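Local atomic coordinates of ketosynthase (Streptomyces sp. MSC090213JE08, PDB entry 6KXD), a protein that probably condenses a fatty acyl chain with malonyl-ACP, releasing carbon dioxide to give a 3-oxoacyl-ACP, as the ketosynthase of a ketosynthase/chain length factor pair in ishigamide biosynthesis. Residues Ile21-Glu26 and Ala86-Asp91; Glu26-Gly31 and Ser332-Ser337; Gly79-Ala84 and Ala197-Arg202. One frame throughout, in Å; residues are numbered along the deposited sequence.

Contact 1: Ile21-Glu26 and Ala86-Asp91; sequences IGTGVE and ARMAVD
Met-88 reaches out from its helix and ends against Thr-23 and Gly-24. Its methyl CE meets the methyl CG2 of Thr-23 at 3.7 Å, while the sulfur one bond back lies 3.7 Å from the backbone N of Gly-24 and 3.8 Å from its CA. This is van der Waals packing with no hydrogen bond across it, and the two side chains run at about a right angle. In the methionine, chi1 (-72°) and an extended chi2 carry SD to Gly-24 N, and the bend at chi3 (-131°) turns CE to Thr-23. On Thr-23 the branch presented is the methyl, which lies anti to the backbone N.

Further out, Gly-24 hydrogen-bonds through its backbone to Val-17, and the N of Thr-23 is taken by OE2 of Glu-27, one turn into the following helix. Trp-66 and Ile-18 touch both Thr-23 and Met-88. Ala-89, next on the helix, packs on Ile-237 and Val-239 of strand 234-242. In this part of the thiolase fold, helix 77-93 thus lies on the central sheet and also sends a side chain against the junction where strand 22-23 passes into helix 24-34.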
loop_
_atom_site.group_PDB
_atom_site.type_symbol
_atom_site.label_atom_id
_atom_site.label_comp_id
_atom_site.label_asym_id
_atom_site.label_seq_id
_atom_site.Cartn_x
_atom_site.Cartn_y
_atom_site.Cartn_z
ATOM N N ILE A 21 -13.324 6.967 -19.089
ATOM C CA ILE A 21 -14.654 7.416 -19.485
ATOM C C ILE A 21 -14.888 8.884 -19.120
ATOM O O ILE A 21 -16.061 9.345 -19.101
ATOM C CB ILE A 21 -15.775 6.528 -18.908
ATOM C CG1 ILE A 21 -15.978 6.697 -17.397
ATOM C CG2 ILE A 21 -15.522 5.082 -19.302
ATOM C CD1 ILE A 21 -17.183 5.995 -16.857
ATOM N N GLY A 22 -13.817 9.626 -18.825
ATOM C CA GLY A 22 -13.984 11.011 -18.451
ATOM C C GLY A 22 -13.012 11.481 -17.382
ATOM O O GLY A 22 -12.621 10.731 -16.485
ATOM N N THR A 23 -12.655 12.758 -17.492
ATOM C CA THR A 23 -11.695 13.466 -16.638
ATOM C C THR A 23 -12.437 14.623 -15.976
ATOM O O THR A 23 -13.062 15.428 -16.654
ATOM C CB THR A 23 -10.497 13.930 -17.473
ATOM O OG1 THR A 23 -9.764 12.786 -17.907
ATOM C CG2 THR A 23 -9.582 14.860 -16.707
ATOM N N GLY A 24 -12.407 14.667 -14.647
ATOM C CA GLY A 24 -13.169 15.589 -13.849
ATOM C C GLY A 24 -14.519 15.022 -13.476
ATOM O O GLY A 24 -15.008 14.133 -14.152
ATOM N N VAL A 25 -15.076 15.545 -12.381
ATOM C CA VAL A 25 -16.284 15.062 -11.763
ATOM C C VAL A 25 -17.442 15.131 -12.777
ATOM O O VAL A 25 -18.319 14.237 -12.786
ATOM C CB VAL A 25 -16.591 15.826 -10.454
ATOM C CG1 VAL A 25 -16.933 17.292 -10.669
ATOM C CG2 VAL A 25 -17.700 15.159 -9.665
ATOM N N GLU A 26 -17.463 16.184 -13.614
ATOM C CA GLU A 26 -18.553 16.380 -14.605
ATOM C C GLU A 26 -18.487 15.297 -15.679
ATOM O O GLU A 26 -19.446 14.571 -15.849
ATOM C CB GLU A 26 -18.483 17.733 -15.306
ATOM C CG GLU A 26 -19.402 18.777 -14.727
ATOM C CD GLU A 26 -19.301 20.071 -15.515
ATOM O OE1 GLU A 26 -19.788 20.103 -16.680
ATOM O OE2 GLU A 26 -18.679 21.020 -14.991
ATOM N N ALA A 86 -5.641 14.542 -7.678
ATOM C CA ALA A 86 -5.554 15.192 -6.404
ATOM C C ALA A 86 -5.850 16.691 -6.570
ATOM O O ALA A 86 -6.628 17.229 -5.791
ATOM C CB ALA A 86 -4.197 14.991 -5.800
ATOM N N ARG A 87 -5.197 17.313 -7.554
ATOM C CA ARG A 87 -5.442 18.745 -7.903
ATOM C C ARG A 87 -6.949 18.922 -8.083
ATOM O O ARG A 87 -7.567 19.684 -7.393
ATOM C CB ARG A 87 -4.586 19.140 -9.110
ATOM C CG ARG A 87 -4.922 20.496 -9.720
ATOM C CD ARG A 87 -4.447 21.632 -8.853
ATOM N NE ARG A 87 -2.989 21.732 -8.816
ATOM C CZ ARG A 87 -2.347 22.473 -7.925
ATOM N NH1 ARG A 87 -3.043 23.209 -7.073
ATOM N NH2 ARG A 87 -1.032 22.439 -7.842
ATOM N N MET A 88 -7.533 18.146 -8.997
ATOM C CA MET A 88 -8.944 18.231 -9.277
ATOM C C MET A 88 -9.771 18.086 -8.008
ATOM O O MET A 88 -10.754 18.758 -7.830
ATOM C CB MET A 88 -9.386 17.133 -10.240
ATOM C CG MET A 88 -8.907 17.355 -11.612
ATOM S SD MET A 88 -9.579 16.037 -12.655
ATOM C CE MET A 88 -8.044 15.592 -13.440
ATOM N N ALA A 89 -9.380 17.144 -7.142
ATOM C CA ALA A 89 -10.168 16.850 -6.001
ATOM C C ALA A 89 -10.144 18.044 -5.041
ATOM O O ALA A 89 -11.172 18.350 -4.457
ATOM C CB ALA A 89 -9.657 15.613 -5.317
ATOM N N VAL A 90 -8.970 18.643 -4.839
ATOM C CA VAL A 90 -8.896 19.743 -3.905
ATOM C C VAL A 90 -9.589 20.966 -4.532
ATOM O O VAL A 90 -10.354 21.642 -3.833
ATOM C CB VAL A 90 -7.481 20.035 -3.390
ATOM C CG1 VAL A 90 -6.947 18.865 -2.576
ATOM C CG2 VAL A 90 -6.504 20.442 -4.471
ATOM N N ASP A 91 -9.435 21.142 -5.842
ATOM C CA ASP A 91 -10.246 22.138 -6.604
ATOM C C ASP A 91 -11.728 21.900 -6.284
ATOM O O ASP A 91 -12.439 22.801 -5.808
ATOM C CB ASP A 91 -9.913 22.082 -8.101
ATOM C CG ASP A 91 -8.539 22.644 -8.431
ATOM O OD1 ASP A 91 -7.949 23.272 -7.547
ATOM O OD2 ASP A 91 -8.064 22.435 -9.564
#

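Contact 2: Glu26-Gly31 and Ser332-Ser337; sequences EEYTAG and SMLGHS
Tyr-28 and Leu-334 carry most of this buried contact, which joins two distant parts of the thiolase fold: helix 24-34, near the start of the chain, and the short helix 331-334, some 300 residues later. The tyrosine and leucine side chains cross at about a right angle. Leucine methyl CD2 sits at the ring edge, near the ring plane, 4.1 Å from Tyr-28 CE1. The other methyl, CD1, comes to 3.5 Å from the phenolic OH of Tyr-28. Having CG anti to the backbone N (chi1 -176°) swings the tyrosine ring toward Leu-334, where CE1 and OH meet the two branches of the leucine.

That hydroxyl is buried but satisfied, since it hydrogen-bonds to the carbonyl O of Leu-344 on helix 341-355. The bond ties down the far end of the ring, and Leu-344 also packs on Leu-334, so one residue supports both partners. Val-17 and Ser-19 of strand 10-19 touch the tyrosine as well.

One turn along the first helix, Gly-31 offers backbone in place of a side chain. The CB of Met-333 points toward segment 26-31, and chi1 (-67°) with an extended chi2 places the sulfur; a bend at the CG-SD bond then sets CE. Met-333 SD lies 3.9 Å from the carbonyl O of Gly-31, a packing contact.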
loop_
_atom_site.group_PDB
_atom_site.type_symbol
_atom_site.label_atom_id
_atom_site.label_comp_id
_atom_site.label_asym_id
_atom_site.label_seq_id
_atom_site.Cartn_x
_atom_site.Cartn_y
_atom_site.Cartn_z
ATOM N N GLU A 26 -17.463 16.184 -13.614
ATOM C CA GLU A 26 -18.553 16.380 -14.605
ATOM C C GLU A 26 -18.487 15.297 -15.679
ATOM O O GLU A 26 -19.446 14.571 -15.849
ATOM C CB GLU A 26 -18.483 17.733 -15.306
ATOM C CG GLU A 26 -19.402 18.777 -14.727
ATOM C CD GLU A 26 -19.301 20.071 -15.515
ATOM O OE1 GLU A 26 -19.788 20.103 -16.680
ATOM O OE2 GLU A 26 -18.679 21.020 -14.991
ATOM N N GLU A 27 -17.355 15.236 -16.388
ATOM C CA GLU A 27 -17.088 14.245 -17.436
ATOM C C GLU A 27 -17.365 12.831 -16.897
ATOM O O GLU A 27 -17.815 11.966 -17.634
ATOM C CB GLU A 27 -15.640 14.308 -17.898
ATOM C CG GLU A 27 -15.362 15.043 -19.199
ATOM C CD GLU A 27 -14.392 14.287 -20.107
ATOM O OE1 GLU A 27 -14.840 13.749 -21.142
ATOM O OE2 GLU A 27 -13.186 14.222 -19.785
ATOM N N TYR A 28 -17.065 12.590 -15.613
ATOM C CA TYR A 28 -17.104 11.233 -15.070
ATOM C C TYR A 28 -18.535 10.880 -14.708
ATOM O O TYR A 28 -18.983 9.795 -15.017
ATOM C CB TYR A 28 -16.202 11.103 -13.840
ATOM C CG TYR A 28 -16.101 9.706 -13.271
ATOM C CD1 TYR A 28 -15.617 8.670 -14.040
ATOM C CD2 TYR A 28 -16.412 9.450 -11.948
ATOM C CE1 TYR A 28 -15.485 7.385 -13.527
ATOM C CE2 TYR A 28 -16.275 8.179 -11.408
ATOM C CZ TYR A 28 -15.831 7.140 -12.209
ATOM O OH TYR A 28 -15.665 5.889 -11.678
ATOM N N THR A 29 -19.253 11.815 -14.078
ATOM C CA THR A 29 -20.651 11.624 -13.837
ATOM C C THR A 29 -21.389 11.364 -15.169
ATOM O O THR A 29 -22.347 10.575 -15.193
ATOM C CB THR A 29 -21.272 12.822 -13.127
ATOM O OG1 THR A 29 -20.447 13.144 -12.002
ATOM C CG2 THR A 29 -22.687 12.543 -12.684
ATOM N N ALA A 30 -20.942 12.016 -16.251
ATOM C CA ALA A 30 -21.560 11.866 -17.587
ATOM C C ALA A 30 -21.307 10.441 -18.067
ATOM O O ALA A 30 -22.249 9.751 -18.450
ATOM C CB ALA A 30 -21.005 12.854 -18.595
ATOM N N GLY A 31 -20.030 10.034 -18.035
ATOM C CA GLY A 31 -19.602 8.727 -18.520
ATOM C C GLY A 31 -20.364 7.625 -17.817
ATOM O O GLY A 31 -20.825 6.682 -18.465
ATOM N N SER A 332 -17.392 -2.652 -16.005
ATOM C CA SER A 332 -17.960 -2.912 -17.317
ATOM C C SER A 332 -17.611 -1.720 -18.214
ATOM O O SER A 332 -17.223 -1.932 -19.340
ATOM C CB SER A 332 -19.425 -3.161 -17.248
ATOM O OG SER A 332 -20.118 -2.023 -16.778
ATOM N N MET A 333 -17.636 -0.505 -17.627
ATOM C CA MET A 333 -17.312 0.711 -18.338
ATOM C C MET A 333 -15.810 1.022 -18.260
ATOM O O MET A 333 -15.170 1.259 -19.268
ATOM C CB MET A 333 -18.100 1.885 -17.771
ATOM C CG MET A 333 -19.581 1.795 -18.011
ATOM S SD MET A 333 -20.505 3.027 -17.057
ATOM C CE MET A 333 -20.585 2.226 -15.450
ATOM N N LEU A 334 -15.236 1.058 -17.043
ATOM C CA LEU A 334 -13.815 1.476 -16.865
ATOM C C LEU A 334 -12.822 0.425 -17.316
ATOM O O LEU A 334 -11.666 0.719 -17.484
ATOM C CB LEU A 334 -13.606 1.781 -15.389
ATOM C CG LEU A 334 -14.395 2.980 -14.903
ATOM C CD1 LEU A 334 -14.121 3.257 -13.440
ATOM C CD2 LEU A 334 -14.054 4.200 -15.739
ATOM N N GLY A 335 -13.262 -0.827 -17.450
ATOM C CA GLY A 335 -12.318 -1.882 -17.435
ATOM C C GLY A 335 -11.744 -1.974 -16.023
ATOM O O GLY A 335 -12.271 -1.359 -15.077
ATOM N N HIS A 336 -10.680 -2.735 -15.879
ATOM C CA HIS A 336 -10.120 -2.953 -14.558
ATOM C C HIS A 336 -8.964 -1.973 -14.377
ATOM O O HIS A 336 -7.869 -2.242 -14.885
ATOM C CB HIS A 336 -9.688 -4.409 -14.402
ATOM C CG HIS A 336 -9.320 -4.743 -12.997
ATOM N ND1 HIS A 336 -9.082 -3.754 -12.044
ATOM C CD2 HIS A 336 -9.163 -5.927 -12.375
ATOM C CE1 HIS A 336 -8.773 -4.330 -10.891
ATOM N NE2 HIS A 336 -8.808 -5.669 -11.070
ATOM N N SER A 337 -9.214 -0.878 -13.671
ATOM C CA SER A 337 -8.230 0.212 -13.544
ATOM C C SER A 337 -7.305 -0.021 -12.339
ATOM O O SER A 337 -6.718 0.916 -11.801
ATOM C CB SER A 337 -8.902 1.544 -13.495
ATOM O OG SER A 337 -9.798 1.656 -12.411
#

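Contact 3: Gly79-Ala84 and Ala197-Arg202; sequences GQYAVA and ADAVCR
With chi1 at -67°, the ring of Tyr-81 leaves its helix anti to the carbonyl carbon and beside the backbone N, bringing one edge up to the chain at Asp-198. The carbonyl O of Asp-198 lies in the ring plane at that edge, 3.4 Å from CD2 and 3.7 Å from CE2, facing the C-H bonds. Ala-199 adds a looser, oblique touch, its CA 4.4 Å from Tyr-81 CE2. The next residue on the helix, Ala-82, meets Ala-197 methyl to methyl, CB to CB at 3.8 Å; these small side chains let helix and strand backbones come close, with CA atoms 5.4 Å apart.

The polar ends turn to other partners. Tyr-81 OH hydrogen-bonds to Glu-233 and Arg-77, fixing the ring at its far end, and Phe-61 meets the ring edge-to-face. The CB of Asp-198 points away from the helix. OD1 accepts the N-H of Ala-199 through its anti lone pair in a long, bent bond (3.2 Å, 140°), and OD2 takes backbone N-H groups of Thr-112, Asp-113 and Gly-339. The carboxylate thus braces the chain where strand 191-198 ends. This is the helix-on-sheet layering of the thiolase fold, with helix 77-93 packed on a strand of the central sheet.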
loop_
_atom_site.group_PDB
_atom_site.type_symbol
_atom_site.label_atom_id
_atom_site.label_comp_id
_atom_site.label_asym_id
_atom_site.label_seq_id
_atom_site.Cartn_x
_atom_site.Cartn_y
_atom_site.Cartn_z
ATOM N N GLY A 79 1.736 8.274 -11.329
ATOM C CA GLY A 79 1.989 9.427 -10.443
ATOM C C GLY A 79 1.363 10.678 -11.018
ATOM O O GLY A 79 0.720 11.428 -10.337
ATOM N N GLN A 80 1.487 10.853 -12.334
ATOM C CA GLN A 80 0.860 11.995 -12.953
ATOM C C GLN A 80 -0.648 11.919 -12.775
ATOM O O GLN A 80 -1.277 12.887 -12.402
ATOM C CB GLN A 80 1.282 12.160 -14.414
ATOM C CG GLN A 80 2.766 12.384 -14.556
ATOM C CD GLN A 80 3.167 12.407 -16.011
ATOM O OE1 GLN A 80 2.329 12.554 -16.892
ATOM N NE2 GLN A 80 4.450 12.331 -16.243
ATOM N N TYR A 81 -1.247 10.740 -12.983
ATOM C CA TYR A 81 -2.650 10.673 -12.796
ATOM C C TYR A 81 -3.049 10.999 -11.362
ATOM O O TYR A 81 -4.084 11.680 -11.116
ATOM C CB TYR A 81 -3.179 9.285 -13.130
ATOM C CG TYR A 81 -3.090 8.857 -14.567
ATOM C CD1 TYR A 81 -2.983 9.769 -15.605
ATOM C CD2 TYR A 81 -3.212 7.519 -14.908
ATOM C CE1 TYR A 81 -2.923 9.348 -16.921
ATOM C CE2 TYR A 81 -3.180 7.092 -16.225
ATOM C CZ TYR A 81 -3.056 8.021 -17.241
ATOM O OH TYR A 81 -2.994 7.669 -18.554
ATOM N N ALA A 82 -2.240 10.523 -10.406
ATOM C CA ALA A 82 -2.566 10.674 -9.018
ATOM C C ALA A 82 -2.607 12.173 -8.673
ATOM O O ALA A 82 -3.563 12.682 -8.050
ATOM C CB ALA A 82 -1.536 9.976 -8.189
ATOM N N VAL A 83 -1.560 12.845 -9.142
ATOM C CA VAL A 83 -1.354 14.277 -8.842
ATOM C C VAL A 83 -2.480 15.078 -9.516
ATOM O O VAL A 83 -3.093 15.944 -8.877
ATOM C CB VAL A 83 0.045 14.746 -9.291
ATOM C CG1 VAL A 83 0.209 16.251 -9.126
ATOM C CG2 VAL A 83 1.170 14.065 -8.536
ATOM N N ALA A 84 -2.767 14.780 -10.794
ATOM C CA ALA A 84 -3.858 15.463 -11.499
ATOM C C ALA A 84 -5.197 15.278 -10.767
ATOM O O ALA A 84 -5.894 16.242 -10.528
ATOM C CB ALA A 84 -3.891 15.017 -12.944
ATOM N N ALA A 197 -4.519 5.028 -8.033
ATOM C CA ALA A 197 -3.943 5.426 -9.294
ATOM C C ALA A 197 -3.198 4.241 -9.875
ATOM O O ALA A 197 -2.532 3.524 -9.141
ATOM C CB ALA A 197 -2.967 6.550 -9.085
ATOM N N ASP A 198 -3.292 4.065 -11.195
ATOM C CA ASP A 198 -2.472 3.140 -11.877
ATOM C C ASP A 198 -2.381 3.534 -13.352
ATOM O O ASP A 198 -3.153 4.356 -13.805
ATOM C CB ASP A 198 -3.047 1.732 -11.805
ATOM C CG ASP A 198 -2.011 0.782 -11.252
ATOM O OD1 ASP A 198 -0.885 0.700 -11.850
ATOM O OD2 ASP A 198 -2.324 0.231 -10.200
ATOM N N ALA A 199 -1.420 2.947 -14.043
ATOM C CA ALA A 199 -1.203 3.236 -15.428
ATOM C C ALA A 199 -1.113 1.921 -16.181
ATOM O O ALA A 199 -0.451 0.997 -15.739
ATOM C CB ALA A 199 0.050 4.039 -15.600
ATOM N N VAL A 200 -1.719 1.910 -17.373
ATOM C CA VAL A 200 -1.636 0.750 -18.245
ATOM C C VAL A 200 -0.171 0.409 -18.504
ATOM O O VAL A 200 0.704 1.260 -18.727
ATOM C CB VAL A 200 -2.460 0.970 -19.530
ATOM C CG1 VAL A 200 -2.030 0.039 -20.656
ATOM C CG2 VAL A 200 -3.940 0.840 -19.233
ATOM N N CYS A 201 0.132 -0.883 -18.419
ATOM C CA CYS A 201 1.471 -1.315 -18.639
ATOM C C CYS A 201 1.467 -2.728 -19.225
ATOM O O CYS A 201 0.489 -3.459 -19.120
ATOM C CB CYS A 201 2.321 -1.304 -17.375
ATOM S SG CYS A 201 1.593 -2.308 -16.047
ATOM N N ARG A 202 2.610 -3.071 -19.791
ATOM C CA ARG A 202 2.813 -4.369 -20.380
ATOM C C ARG A 202 2.732 -5.453 -19.291
ATOM O O ARG A 202 2.128 -6.499 -19.516
ATOM C CB ARG A 202 4.144 -4.352 -21.108
ATOM C CG ARG A 202 4.588 -5.693 -21.646
ATOM C CD ARG A 202 5.998 -5.511 -22.167
ATOM N NE ARG A 202 6.440 -6.695 -22.875
ATOM C CZ ARG A 202 6.620 -6.770 -24.183
ATOM N NH1 ARG A 202 6.181 -5.810 -24.983
ATOM N NH2 ARG A 202 7.303 -7.783 -24.672
#

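How the contacts relate
The three contacts lie within one ketosynthase fold, their centres about 12 Å (1 to 2), 14 Å (1 to 3) and 15 Å (2 to 3) apart. Contacts 1 and 2 share Glu-26 and helix 24-34; Ile-21, idle in contact 1, packs on Leu-334, Met-333 and Gly-31, so the two form one continuous block. Contacts 1 and 3 use successive parts of helix 77-93 and reach the same mixed sheet, and their segments alternate along the chain. Contact 3 is nested in the long loop closed by contact 2, and they touch where Ser-337 O meets Asp-198 CB. Helix 24-34 is thereby joined to the late segment 332-337, while helix 77-93 lies on the central mixed sheet.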